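Local coordinates for protein AT-less polyketide synthase (Streptomyces platensis subsp. rosaceus, PDB 4QYR) that probably catalyses chain-extending condensation of acyl groups on carrier proteins, as a ketosynthase domain of the modular enzyme that builds the polyketide isomigrastatin, at residues A[15-23]-A[63-71]; A[125-133]-A[201-209]. All blocks are in the same frame, centred on the assembly; numbering follows the deposited sequence.

Contact 1 of 2, residues A[15-23]-A[63-71]; sequences AGRFPGADD and FAGRIEGVD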
loop_
_atom_site.group_PDB
_atom_site.type_symbol
_atom_site.label_atom_id
_atom_site.label_comp_id
_atom_site.label_asym_id
_atom_site.label_seq_id
_atom_site.Cartn_x
_atom_site.Cartn_y
_atom_site.Cartn_z
ATOM N N ALA A 15 13.903 9.910 -12.946
ATOM C CA ALA A 15 13.695 11.356 -12.902
ATOM C C ALA A 15 13.442 11.828 -11.486
ATOM O O ALA A 15 12.903 11.084 -10.655
ATOM C CB ALA A 15 12.540 11.759 -13.793
ATOM N N GLY A 16 13.809 13.074 -11.210
ATOM C CA GLY A 16 13.492 13.664 -9.922
ATOM C C GLY A 16 13.513 15.176 -9.867
ATOM O O GLY A 16 14.209 15.824 -10.641
ATOM N N ARG A 17 12.737 15.734 -8.947
ATOM C CA ARG A 17 12.837 17.144 -8.614
ATOM C C ARG A 17 13.034 17.249 -7.120
ATOM O O ARG A 17 12.284 16.650 -6.347
ATOM C CB ARG A 17 11.594 17.918 -9.051
ATOM C CG ARG A 17 11.297 17.796 -10.540
ATOM C CD ARG A 17 10.063 18.569 -10.907
ATOM N NE ARG A 17 10.127 19.931 -10.398
ATOM C CZ ARG A 17 9.137 20.813 -10.509
ATOM N NH1 ARG A 17 7.994 20.468 -11.100
ATOM N NH2 ARG A 17 9.284 22.044 -10.026
ATOM N N PHE A 18 14.052 18.003 -6.721
ATOM C CA PHE A 18 14.403 18.172 -5.312
ATOM C C PHE A 18 14.687 19.635 -4.966
ATOM O O PHE A 18 14.697 20.487 -5.853
ATOM C CB PHE A 18 15.600 17.290 -4.980
ATOM C CG PHE A 18 15.263 15.859 -4.963
ATOM C CD1 PHE A 18 14.405 15.369 -4.003
ATOM C CD2 PHE A 18 15.768 15.001 -5.921
ATOM C CE1 PHE A 18 14.056 14.039 -3.995
ATOM C CE2 PHE A 18 15.433 13.659 -5.922
ATOM C CZ PHE A 18 14.577 13.180 -4.965
ATOM N N PRO A 19 14.870 19.938 -3.668
ATOM C CA PRO A 19 15.177 21.337 -3.352
ATOM C C PRO A 19 16.325 21.850 -4.192
ATOM O O PRO A 19 17.387 21.233 -4.194
ATOM C CB PRO A 19 15.547 21.285 -1.869
ATOM C CG PRO A 19 14.703 20.157 -1.340
ATOM C CD PRO A 19 14.597 19.145 -2.450
ATOM N N GLY A 20 16.093 22.920 -4.943
ATOM C CA GLY A 20 17.140 23.510 -5.760
ATOM C C GLY A 20 17.403 22.898 -7.132
ATOM O O GLY A 20 17.935 23.564 -8.013
ATOM N N ALA A 21 17.046 21.637 -7.325
ATOM C CA ALA A 21 17.311 20.970 -8.589
ATOM C C ALA A 21 16.021 20.523 -9.259
ATOM O O ALA A 21 15.164 19.889 -8.622
ATOM C CB ALA A 21 18.211 19.793 -8.368
ATOM N N ASP A 22 15.879 20.830 -10.548
ATOM C CA ASP A 22 14.672 20.416 -11.259
ATOM C C ASP A 22 14.877 19.171 -12.120
ATOM O O ASP A 22 13.931 18.630 -12.687
ATOM C CB ASP A 22 14.139 21.574 -12.084
ATOM C CG ASP A 22 13.084 22.373 -11.330
ATOM O OD1 ASP A 22 12.508 21.832 -10.350
ATOM O OD2 ASP A 22 12.855 23.552 -11.688
ATOM N N ASP A 23 16.111 18.701 -12.188
ATOM C CA ASP A 23 16.406 17.440 -12.850
ATOM C C ASP A 23 17.572 16.737 -12.156
ATOM O O ASP A 23 18.268 17.338 -11.337
ATOM C CB ASP A 23 16.733 17.665 -14.311
ATOM C CG ASP A 23 17.992 18.449 -14.487
ATOM O OD1 ASP A 23 19.066 17.820 -14.456
ATOM O OD2 ASP A 23 17.915 19.686 -14.648
ATOM N N PHE A 63 11.852 26.352 8.495
ATOM C CA PHE A 63 12.734 25.949 7.403
ATOM C C PHE A 63 12.172 24.800 6.610
ATOM O O PHE A 63 11.427 23.991 7.141
ATOM C CB PHE A 63 14.109 25.538 7.924
ATOM C CG PHE A 63 14.787 26.584 8.759
ATOM C CD1 PHE A 63 15.587 27.547 8.166
ATOM C CD2 PHE A 63 14.644 26.585 10.145
ATOM C CE1 PHE A 63 16.225 28.503 8.930
ATOM C CE2 PHE A 63 15.279 27.524 10.913
ATOM C CZ PHE A 63 16.074 28.496 10.299
ATOM N N ALA A 64 12.556 24.713 5.341
ATOM C CA ALA A 64 12.264 23.521 4.546
ATOM C C ALA A 64 13.129 23.478 3.305
ATOM O O ALA A 64 13.592 24.511 2.827
ATOM C CB ALA A 64 10.788 23.467 4.154
ATOM N N GLY A 65 13.361 22.274 2.801
ATOM C CA GLY A 65 13.845 22.118 1.450
ATOM C C GLY A 65 12.611 22.226 0.581
ATOM O O GLY A 65 11.669 21.456 0.747
ATOM N N ARG A 66 12.598 23.193 -0.325
ATOM C CA ARG A 66 11.449 23.422 -1.201
ATOM C C ARG A 66 11.766 23.201 -2.668
ATOM O O ARG A 66 12.877 23.455 -3.140
ATOM C CB ARG A 66 10.912 24.842 -1.047
ATOM C CG ARG A 66 10.207 25.110 0.243
ATOM C CD ARG A 66 9.445 26.417 0.149
ATOM N NE ARG A 66 10.246 27.593 0.509
ATOM C CZ ARG A 66 10.711 28.495 -0.358
ATOM N NH1 ARG A 66 11.406 29.537 0.081
ATOM N NH2 ARG A 66 10.478 28.364 -1.660
ATOM N N ILE A 67 10.754 22.748 -3.382
ATOM C CA ILE A 67 10.791 22.667 -4.818
ATOM C C ILE A 67 10.236 23.969 -5.378
ATOM O O ILE A 67 9.183 24.451 -4.937
ATOM C CB ILE A 67 9.964 21.471 -5.310
ATOM C CG1 ILE A 67 10.672 20.177 -4.962
ATOM C CG2 ILE A 67 9.685 21.554 -6.808
ATOM C CD1 ILE A 67 9.951 19.007 -5.482
ATOM N N GLU A 68 10.926 24.564 -6.336
ATOM C CA GLU A 68 10.365 25.755 -6.938
ATOM C C GLU A 68 9.326 25.379 -7.990
ATOM O O GLU A 68 9.532 24.444 -8.779
ATOM C CB GLU A 68 11.457 26.626 -7.544
ATOM C CG GLU A 68 11.450 28.035 -6.969
ATOM C CD GLU A 68 10.052 28.667 -6.969
ATOM O OE1 GLU A 68 9.336 28.552 -7.992
ATOM O OE2 GLU A 68 9.666 29.273 -5.940
ATOM N N GLY A 69 8.197 26.087 -7.983
ATOM C CA GLY A 69 7.195 25.922 -9.023
ATOM C C GLY A 69 6.236 24.788 -8.756
ATOM O O GLY A 69 5.874 24.022 -9.649
ATOM N N VAL A 70 5.828 24.702 -7.500
ATOM C CA VAL A 70 4.947 23.667 -6.982
ATOM C C VAL A 70 3.498 23.891 -7.422
ATOM O O VAL A 70 2.679 22.966 -7.447
ATOM C CB VAL A 70 5.070 23.633 -5.421
ATOM C CG1 VAL A 70 3.726 23.723 -4.732
ATOM C CG2 VAL A 70 5.887 22.424 -4.966
ATOM N N ASP A 71 3.189 25.126 -7.790
ATOM C CA ASP A 71 1.851 25.460 -8.241
ATOM C C ASP A 71 1.743 25.331 -9.754
ATOM O O ASP A 71 0.695 25.632 -10.331
ATOM C CB ASP A 71 1.458 26.877 -7.807
ATOM C CG ASP A 71 2.477 27.931 -8.207
ATOM O OD1 ASP A 71 3.693 27.674 -8.074
ATOM O OD2 ASP A 71 2.056 29.029 -8.643
HETATM O O HOH W 1 14.172 25.391 -4.594
#

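Contact 2 of 2, residues A[125-133]-A[201-209]; sequences GSDYHHLLN and NLLLSVDTF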
loop_
_atom_site.group_PDB
_atom_site.type_symbol
_atom_site.label_atom_id
_atom_site.label_comp_id
_atom_site.label_asym_id
_atom_site.label_seq_id
_atom_site.Cartn_x
_atom_site.Cartn_y
_atom_site.Cartn_z
ATOM N N GLY A 125 1.102 12.675 2.880
ATOM C CA GLY A 125 0.241 13.724 3.380
ATOM C C GLY A 125 -0.878 14.143 2.466
ATOM O O GLY A 125 -0.758 14.057 1.254
ATOM N N SER A 126 -1.975 14.593 3.056
ATOM C CA SER A 126 -3.012 15.289 2.306
ATOM C C SER A 126 -2.999 16.767 2.671
ATOM O O SER A 126 -4.019 17.337 3.043
ATOM C CB SER A 126 -4.385 14.678 2.581
ATOM O OG SER A 126 -4.342 13.274 2.434
ATOM N N ASP A 127 -1.828 17.378 2.586
ATOM C CA ASP A 127 -1.686 18.765 2.986
ATOM C C ASP A 127 -2.618 19.686 2.184
ATOM O O ASP A 127 -3.253 20.560 2.753
ATOM C CB ASP A 127 -0.230 19.215 2.835
ATOM C CG ASP A 127 0.673 18.698 3.956
ATOM O OD1 ASP A 127 0.293 17.720 4.653
ATOM O OD2 ASP A 127 1.767 19.286 4.144
ATOM N N TYR A 128 -2.719 19.476 0.873
ATOM C CA TYR A 128 -3.504 20.360 0.006
ATOM C C TYR A 128 -4.974 20.386 0.353
ATOM O O TYR A 128 -5.620 21.431 0.283
ATOM C CB TYR A 128 -3.361 19.940 -1.447
ATOM C CG TYR A 128 -3.779 20.976 -2.464
ATOM C CD1 TYR A 128 -3.168 22.220 -2.506
ATOM C CD2 TYR A 128 -4.733 20.687 -3.430
ATOM C CE1 TYR A 128 -3.524 23.165 -3.447
ATOM C CE2 TYR A 128 -5.097 21.629 -4.381
ATOM C CZ TYR A 128 -4.484 22.864 -4.382
ATOM O OH TYR A 128 -4.823 23.812 -5.318
ATOM N N HIS A 129 -5.501 19.218 0.704
ATOM C CA HIS A 129 -6.916 19.058 0.986
ATOM C C HIS A 129 -7.249 19.841 2.227
ATOM O O HIS A 129 -8.331 20.415 2.330
ATOM C CB HIS A 129 -7.262 17.590 1.161
ATOM C CG HIS A 129 -8.720 17.282 1.034
ATOM N ND1 HIS A 129 -9.702 18.248 1.112
ATOM C CD2 HIS A 129 -9.362 16.106 0.827
ATOM C CE1 HIS A 129 -10.886 17.683 0.955
ATOM N NE2 HIS A 129 -10.706 16.385 0.778
ATOM N N HIS A 130 -6.309 19.875 3.165
ATOM C CA HIS A 130 -6.462 20.715 4.340
ATOM C C HIS A 130 -6.483 22.175 3.895
ATOM O O HIS A 130 -7.325 22.968 4.355
ATOM C CB HIS A 130 -5.346 20.465 5.359
ATOM C CG HIS A 130 -5.456 19.152 6.078
ATOM N ND1 HIS A 130 -4.360 18.371 6.377
ATOM C CD2 HIS A 130 -6.533 18.488 6.566
ATOM C CE1 HIS A 130 -4.756 17.282 7.012
ATOM N NE2 HIS A 130 -6.069 17.328 7.140
ATOM N N LEU A 131 -5.578 22.516 2.976
ATOM C CA LEU A 131 -5.447 23.880 2.483
ATOM C C LEU A 131 -6.732 24.376 1.833
ATOM O O LEU A 131 -7.102 25.536 2.005
ATOM C CB LEU A 131 -4.298 23.975 1.487
ATOM C CG LEU A 131 -4.057 25.353 0.870
ATOM C CD1 LEU A 131 -3.826 26.387 1.964
ATOM C CD2 LEU A 131 -2.887 25.317 -0.095
ATOM N N LEU A 132 -7.394 23.493 1.085
ATOM C CA LEU A 132 -8.662 23.808 0.422
ATOM C C LEU A 132 -9.733 24.130 1.430
ATOM O O LEU A 132 -10.501 25.082 1.280
ATOM C CB LEU A 132 -9.148 22.636 -0.433
ATOM C CG LEU A 132 -8.400 22.296 -1.714
ATOM C CD1 LEU A 132 -9.168 21.248 -2.472
ATOM C CD2 LEU A 132 -8.226 23.547 -2.550
ATOM N N ASN A 133 -9.809 23.294 2.454
ATOM C CA ASN A 133 -10.835 23.469 3.457
ATOM C C ASN A 133 -10.611 24.755 4.220
ATOM O O ASN A 133 -11.552 25.508 4.470
ATOM C CB ASN A 133 -10.864 22.270 4.392
ATOM C CG ASN A 133 -11.394 21.034 3.713
ATOM O OD1 ASN A 133 -11.430 20.962 2.486
ATOM N ND2 ASN A 133 -11.801 20.052 4.500
ATOM N N ASN A 201 6.517 14.121 -1.959
ATOM C CA ASN A 201 6.216 14.760 -0.703
ATOM C C ASN A 201 6.212 16.241 -0.947
ATOM O O ASN A 201 7.161 16.763 -1.539
ATOM C CB ASN A 201 7.237 14.398 0.360
ATOM C CG ASN A 201 6.902 14.987 1.693
ATOM O OD1 ASN A 201 5.895 14.628 2.297
ATOM N ND2 ASN A 201 7.736 15.903 2.167
ATOM N N LEU A 202 5.137 16.899 -0.528
ATOM C CA LEU A 202 5.021 18.337 -0.662
ATOM C C LEU A 202 4.453 18.948 0.608
ATOM O O LEU A 202 3.520 18.410 1.214
ATOM C CB LEU A 202 4.149 18.696 -1.861
ATOM C CG LEU A 202 4.729 18.370 -3.239
ATOM C CD1 LEU A 202 3.769 18.739 -4.346
ATOM C CD2 LEU A 202 5.991 19.147 -3.397
ATOM N N LEU A 203 5.031 20.072 1.010
ATOM C CA LEU A 203 4.663 20.731 2.256
ATOM C C LEU A 203 3.687 21.890 1.993
ATOM O O LEU A 203 4.101 23.011 1.700
ATOM C CB LEU A 203 5.926 21.224 2.958
ATOM C CG LEU A 203 7.095 20.245 2.867
ATOM C CD1 LEU A 203 8.401 20.935 3.202
ATOM C CD2 LEU A 203 6.873 19.112 3.819
ATOM N N LEU A 204 2.392 21.612 2.103
ATOM C CA LEU A 204 1.385 22.551 1.644
ATOM C C LEU A 204 0.456 23.002 2.756
ATOM O O LEU A 204 -0.540 23.681 2.490
ATOM C CB LEU A 204 0.575 21.933 0.504
ATOM C CG LEU A 204 1.414 21.555 -0.723
ATOM C CD1 LEU A 204 0.558 20.917 -1.804
ATOM C CD2 LEU A 204 2.172 22.771 -1.268
ATOM N N SER A 205 0.774 22.629 3.995
ATOM C CA SER A 205 -0.020 23.073 5.146
ATOM C C SER A 205 0.782 23.087 6.439
ATOM O O SER A 205 1.886 22.554 6.516
ATOM C CB SER A 205 -1.250 22.186 5.343
ATOM O OG SER A 205 -0.983 21.168 6.305
ATOM N N VAL A 206 0.189 23.693 7.456
ATOM C CA VAL A 206 0.808 23.853 8.765
ATOM C C VAL A 206 0.730 22.607 9.636
ATOM O O VAL A 206 1.656 22.316 10.394
ATOM C CB VAL A 206 0.143 24.988 9.537
ATOM C CG1 VAL A 206 0.931 25.301 10.770
ATOM C CG2 VAL A 206 0.051 26.207 8.667
ATOM N N ASP A 207 -0.392 21.898 9.524
ATOM C CA ASP A 207 -0.723 20.767 10.378
ATOM C C ASP A 207 0.457 19.892 10.793
ATOM O O ASP A 207 0.741 19.763 11.987
ATOM C CB ASP A 207 -1.769 19.891 9.685
ATOM C CG ASP A 207 -3.093 20.612 9.486
ATOM O OD1 ASP A 207 -4.034 20.366 10.289
ATOM O OD2 ASP A 207 -3.189 21.416 8.526
ATOM N N THR A 208 1.146 19.296 9.823
ATOM C CA THR A 208 2.213 18.369 10.174
ATOM C C THR A 208 3.435 19.096 10.727
ATOM O O THR A 208 4.151 18.561 11.565
ATOM C CB THR A 208 2.624 17.508 8.983
ATOM O OG1 THR A 208 1.451 17.009 8.337
ATOM C CG2 THR A 208 3.472 16.334 9.436
ATOM N N PHE A 209 3.659 20.322 10.271
ATOM C CA PHE A 209 4.777 21.126 10.754
ATOM C C PHE A 209 4.664 21.310 12.251
ATOM O O PHE A 209 5.576 20.975 13.009
ATOM C CB PHE A 209 4.809 22.493 10.070
ATOM C CG PHE A 209 5.572 22.512 8.784
ATOM C CD1 PHE A 209 6.942 22.286 8.773
ATOM C CD2 PHE A 209 4.927 22.778 7.577
ATOM C CE1 PHE A 209 7.666 22.315 7.565
ATOM C CE2 PHE A 209 5.637 22.812 6.361
ATOM C CZ PHE A 209 7.005 22.573 6.352
HETATM O O HOH W 2 3.494 12.872 1.142
#

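Contact 1 of 2, residues A[15-23]-A[63-71]
Ile67 and Arg17 meet with their side chains crossing at about a right angle, and Pro19 packs beside them against Gly65; this is the closely packed part of the contact. CD1 of Ile67 reaches Arg17 O at 3.4 Å, because CG1 stands anti to the carbonyl carbon (chi1 -71°) and the chain then runs extended. Its other branch, CG2, lies 3.8 Å from Arg17 CZ, approaching the guanidinium obliquely. Pro19 CG sits 3.5 Å from Gly65 CA, packing against the glycine backbone. The Pro19 CA-H also points at Arg66 O, with an angle of 152° at the hydrogen.

Toward solvent the contact is looser and polar. Arg17 bends at chi3 (50°), and Glu68 O lies at the edge of the guanidinium, in plane, nearest NH2, but the angle at NH2 is too poor for a hydrogen bond. Within its own segment, Arg17 NE makes a salt bridge with Asp22 OD1 at 3.0 Å, its hydrogen bond weak. A water accepts from Gly20 N at 3.1 Å and donates to Arg66 O at 2.7 Å, bridging the type II turn Phe18 to Ala21 to the other segment.

The contact thus joins the end of strand 9-17, in the large mixed sheet of the ketosynthase core, to the loop after strand 63-64. Arg17 pairs by backbone with Val240 of strand 239-247 and touches Leu94 of helix 90-106, while Phe18 meets Phe27 of helix 24-33.

Contact 2 of 2, residues A[125-133]-A[201-209]
Asp127 accepts a hydrogen bond from Leu204 N through OD2, at 3.2 Å and 156°, using the anti lone pair. In this thiolase-type ketosynthase fold, the bond ties the first turn of helix 127-135 to the loop between strand 194-201 and helix 207-214. With CG lying beside its own backbone N, Asp127 turns the carboxylate toward the loop. Beneath it, Asp127 CB and Leu204 CB pack at 3.7 Å. Leu204 also carries CD1 to Tyr128 CD1, 4.0 Å away and oblique to the ring, whereas Leu131 CD2 touches Leu204 O at 3.9 Å.

One turn farther along helix 127-135, the His130 ring receives the Asp207 carboxylate over one face, their planes 26° apart.

A second shell surrounds these groups. Tyr128 OH is hydrogen-bonded to Glu86 O, and Pro90 of helix 90-106 packs on both Tyr128 and Leu204. Asn133 of the second subunit donates from ND2 to Asp207 OD1, and His129 of that subunit meets the His130 ring, so this corner forms part of the dimer interface. The other Asp207 oxygen, OD2, is held within its own segment: Ser205 OG donates to it at 3.1 Å, on the anti side and 15° out of the carboxylate plane.

How the contacts relate
From the N terminus, strand 9-17 runs into the turn of contact 1, which closes on residues 63-71 after a 39-residue excursion that includes helices 24-33 and 51-56. Contact 2 follows in series: it opens at residues 125-133, beyond strand 117-122, and closes at 201-209 after 67 intervening residues, more than half of them helical. The two therefore neither nest nor cross. In space their centres are about 17 Å apart, yet the second segments touch: Ala64 CB lies 3.6 Å from Leu203 CD1, and Val70 CG2 lies 3.6 Å from Leu202 CD2. This packing sets segment 63-71, which lies against the end of strand 9-17, beside the loop that leads from strand 194-201 toward helix 207-214.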